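Local coordinates for protein putative phosphohistidine phosphatase SixA (Agrobacterium tumefaciens, PDB 2RFL) that probably removes phosphate from phosphohistidine in proteins, as a putative SixA-type member of the histidine phosphatase superfamily, at residues 116-119 with 120-124. Sequence-based numbering, arbitrary orientation.
Sequences NPTM and EATLE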
ATOM      1  N   ASN A 116      -4.214   2.920  -7.576  1.00 32.05           N
ATOM      2  CA  ASN A 116      -5.396   2.374  -8.243  1.00 32.29           C
ATOM      3  C   ASN A 116      -5.268   2.484  -9.777  1.00 32.25           C
ATOM      4  O   ASN A 116      -4.637   3.408 -10.254  1.00 32.69           O
ATOM      5  CB  ASN A 116      -6.655   3.117  -7.753  1.00 32.42           C
ATOM      6  CG  ASN A 116      -7.315   2.450  -6.533  1.00 33.87           C
ATOM      7  OD1 ASN A 116      -6.958   1.341  -6.114  1.00 35.29           O
ATOM      8  ND2 ASN A 116      -8.303   3.126  -5.977  1.00 36.97           N
ATOM      9  N   PRO A 117      -5.886   1.571 -10.558  1.00 32.18           N
ATOM     10  CA  PRO A 117      -6.671   0.379 -10.234  1.00 32.60           C
ATOM     11  C   PRO A 117      -5.809  -0.780  -9.763  1.00 32.89           C
ATOM     12  O   PRO A 117      -6.345  -1.718  -9.171  1.00 33.86           O
ATOM     13  CB  PRO A 117      -7.290  -0.037 -11.581  1.00 32.16           C
ATOM     14  CG  PRO A 117      -6.782   0.821 -12.575  1.00 30.41           C
ATOM     15  CD  PRO A 117      -5.799   1.767 -12.020  1.00 33.04           C
ATOM     16  N   THR A 118      -4.507  -0.734 -10.054  1.00 32.35           N
ATOM     17  CA  THR A 118      -3.612  -1.825  -9.693  1.00 32.83           C
ATOM     18  C   THR A 118      -3.660  -2.240  -8.217  1.00 32.31           C
ATOM     19  O   THR A 118      -3.608  -3.411  -7.909  1.00 32.59           O
ATOM     20  CB  THR A 118      -2.187  -1.488 -10.079  1.00 32.49           C
ATOM     21  OG1 THR A 118      -2.228  -0.645 -11.230  1.00 35.01           O
ATOM     22  CG2 THR A 118      -1.373  -2.758 -10.368  1.00 30.41           C
HETATM   23  N   MSE A 119      -3.741  -1.278  -7.316  1.00 32.97           N
HETATM   24  CA  MSE A 119      -3.786  -1.578  -5.880  1.00 33.84           C
HETATM   25  C   MSE A 119      -5.076  -2.341  -5.509  1.00 33.46           C
HETATM   26  O   MSE A 119      -5.010  -3.423  -4.917  1.00 31.88           O
HETATM   27  CB  MSE A 119      -3.600  -0.290  -5.036  1.00 33.49           C
HETATM   28  CG  MSE A 119      -3.170  -0.531  -3.550  1.00 36.06           C
HETATM   29 SE   MSE A 119      -1.560  -1.690  -3.261  0.95 46.98          SE
HETATM   30  CE  MSE A 119      -0.180  -0.554  -4.087  1.00 41.09           C
ATOM     31  N   GLU A 120      -6.230  -1.762  -5.872  1.00 34.51           N
ATOM     32  CA  GLU A 120      -7.544  -2.424  -5.718  1.00 35.01           C
ATOM     33  C   GLU A 120      -7.562  -3.809  -6.376  1.00 33.48           C
ATOM     34  O   GLU A 120      -8.060  -4.759  -5.780  1.00 32.95           O
ATOM     35  CB  GLU A 120      -8.699  -1.542  -6.244  1.00 36.00           C
ATOM     36  CG  GLU A 120     -10.053  -1.802  -5.554  1.00 41.03           C
ATOM     37  CD  GLU A 120     -11.171  -0.767  -5.895  1.00 46.96           C
ATOM     38  OE1 GLU A 120     -10.875   0.439  -6.061  1.00 48.51           O
ATOM     39  OE2 GLU A 120     -12.361  -1.172  -5.998  1.00 50.10           O
ATOM     40  N   ALA A 121      -6.993  -3.938  -7.574  1.00 32.18           N
ATOM     41  CA  ALA A 121      -6.942  -5.251  -8.245  1.00 31.98           C
ATOM     42  C   ALA A 121      -6.123  -6.318  -7.502  1.00 30.71           C
ATOM     43  O   ALA A 121      -6.509  -7.475  -7.424  1.00 30.90           O
ATOM     44  CB  ALA A 121      -6.467  -5.106  -9.657  1.00 32.46           C
ATOM     45  N   THR A 122      -5.010  -5.904  -6.934  1.00 29.80           N
ATOM     46  CA  THR A 122      -4.200  -6.738  -6.085  1.00 28.60           C
ATOM     47  C   THR A 122      -4.918  -7.285  -4.860  1.00 29.02           C
ATOM     48  O   THR A 122      -4.795  -8.473  -4.537  1.00 28.19           O
ATOM     49  CB  THR A 122      -2.949  -5.969  -5.672  1.00 27.95           C
ATOM     50  OG1 THR A 122      -2.447  -5.283  -6.835  1.00 26.14           O
ATOM     51  CG2 THR A 122      -1.908  -6.923  -5.130  1.00 24.92           C
ATOM     52  N   LEU A 123      -5.658  -6.436  -4.162  1.00 29.41           N
ATOM     53  CA  LEU A 123      -6.414  -6.919  -2.999  1.00 29.60           C
ATOM     54  C   LEU A 123      -7.477  -7.874  -3.464  1.00 31.39           C
ATOM     55  O   LEU A 123      -7.656  -8.934  -2.862  1.00 32.03           O
ATOM     56  CB  LEU A 123      -7.028  -5.748  -2.225  1.00 29.42           C
ATOM     57  CG  LEU A 123      -7.863  -5.994  -0.970  1.00 27.40           C
ATOM     58  CD1 LEU A 123      -7.049  -6.807   0.040  1.00 28.21           C
ATOM     59  CD2 LEU A 123      -8.352  -4.665  -0.363  1.00 20.13           C
ATOM     60  N   GLU A 124      -8.160  -7.511  -4.557  1.00 32.83           N
ATOM     61  CA  GLU A 124      -9.209  -8.338  -5.129  1.00 35.60           C
ATOM     62  C   GLU A 124      -8.641  -9.738  -5.425  1.00 36.01           C
ATOM     63  O   GLU A 124      -9.210 -10.741  -5.006  1.00 34.32           O
ATOM     64  CB  GLU A 124      -9.869  -7.677  -6.379  1.00 36.27           C
ATOM     65  CG  GLU A 124     -11.159  -8.379  -6.859  1.00 40.48           C
ATOM     66  CD  GLU A 124     -11.621  -8.056  -8.310  1.00 46.99           C
ATOM     67  OE1 GLU A 124     -10.913  -7.357  -9.086  1.00 46.33           O
ATOM     68  OE2 GLU A 124     -12.724  -8.535  -8.675  1.00 49.37           O
TER
HETATM   69  O   HOH W   1     -10.811   3.063  -4.753  1.00 60.52           O
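Asn116 reaches over the backbone near the amino end of helix 118-127 and accepts a hydrogen bond from the backbone N of Glu120; this helix packs against the central sheet of the histidine phosphatase fold. Beyond CB, Asn116 CG lies 4.1 Å from Glu120 OE1. OD1 takes the Glu120 N-H at 3.2 Å, the donor lying nearly along the C=O axis (164°), and also rests 3.4 Å from Glu120 CB. ND2 turns toward the carboxylate but stays 3.7 Å from Glu120 OE1; a water spans the gap, donating a hydrogen bond to Glu120 OE1 at 2.9 Å and accepting a weak one from ND2. The amide and carboxylate planes stand 55° apart. ND2 also donates to Phe140 O, while OE1 weakly accepts from Phe140 N, so the backbone of Phe140 meets both side chains.

The carbonyl of Pro117, which follows a cis peptide bond, accepts from Ala121 N. On the buried side, Met119 and Leu123 both touch Leu13 of strand 10-15. Thr122 has OG1 beside its own backbone N (chi1 -43°), which brings the hydroxyl back toward the preceding turn, where it also accepts from Tyr97 N. Thr118 O receives a sound bond from Thr122 N at 3.0 Å; the 2.5 Å between Thr118 O and Thr122 OG1 is too short to be read literally, and that second bond remains doubtful in its length.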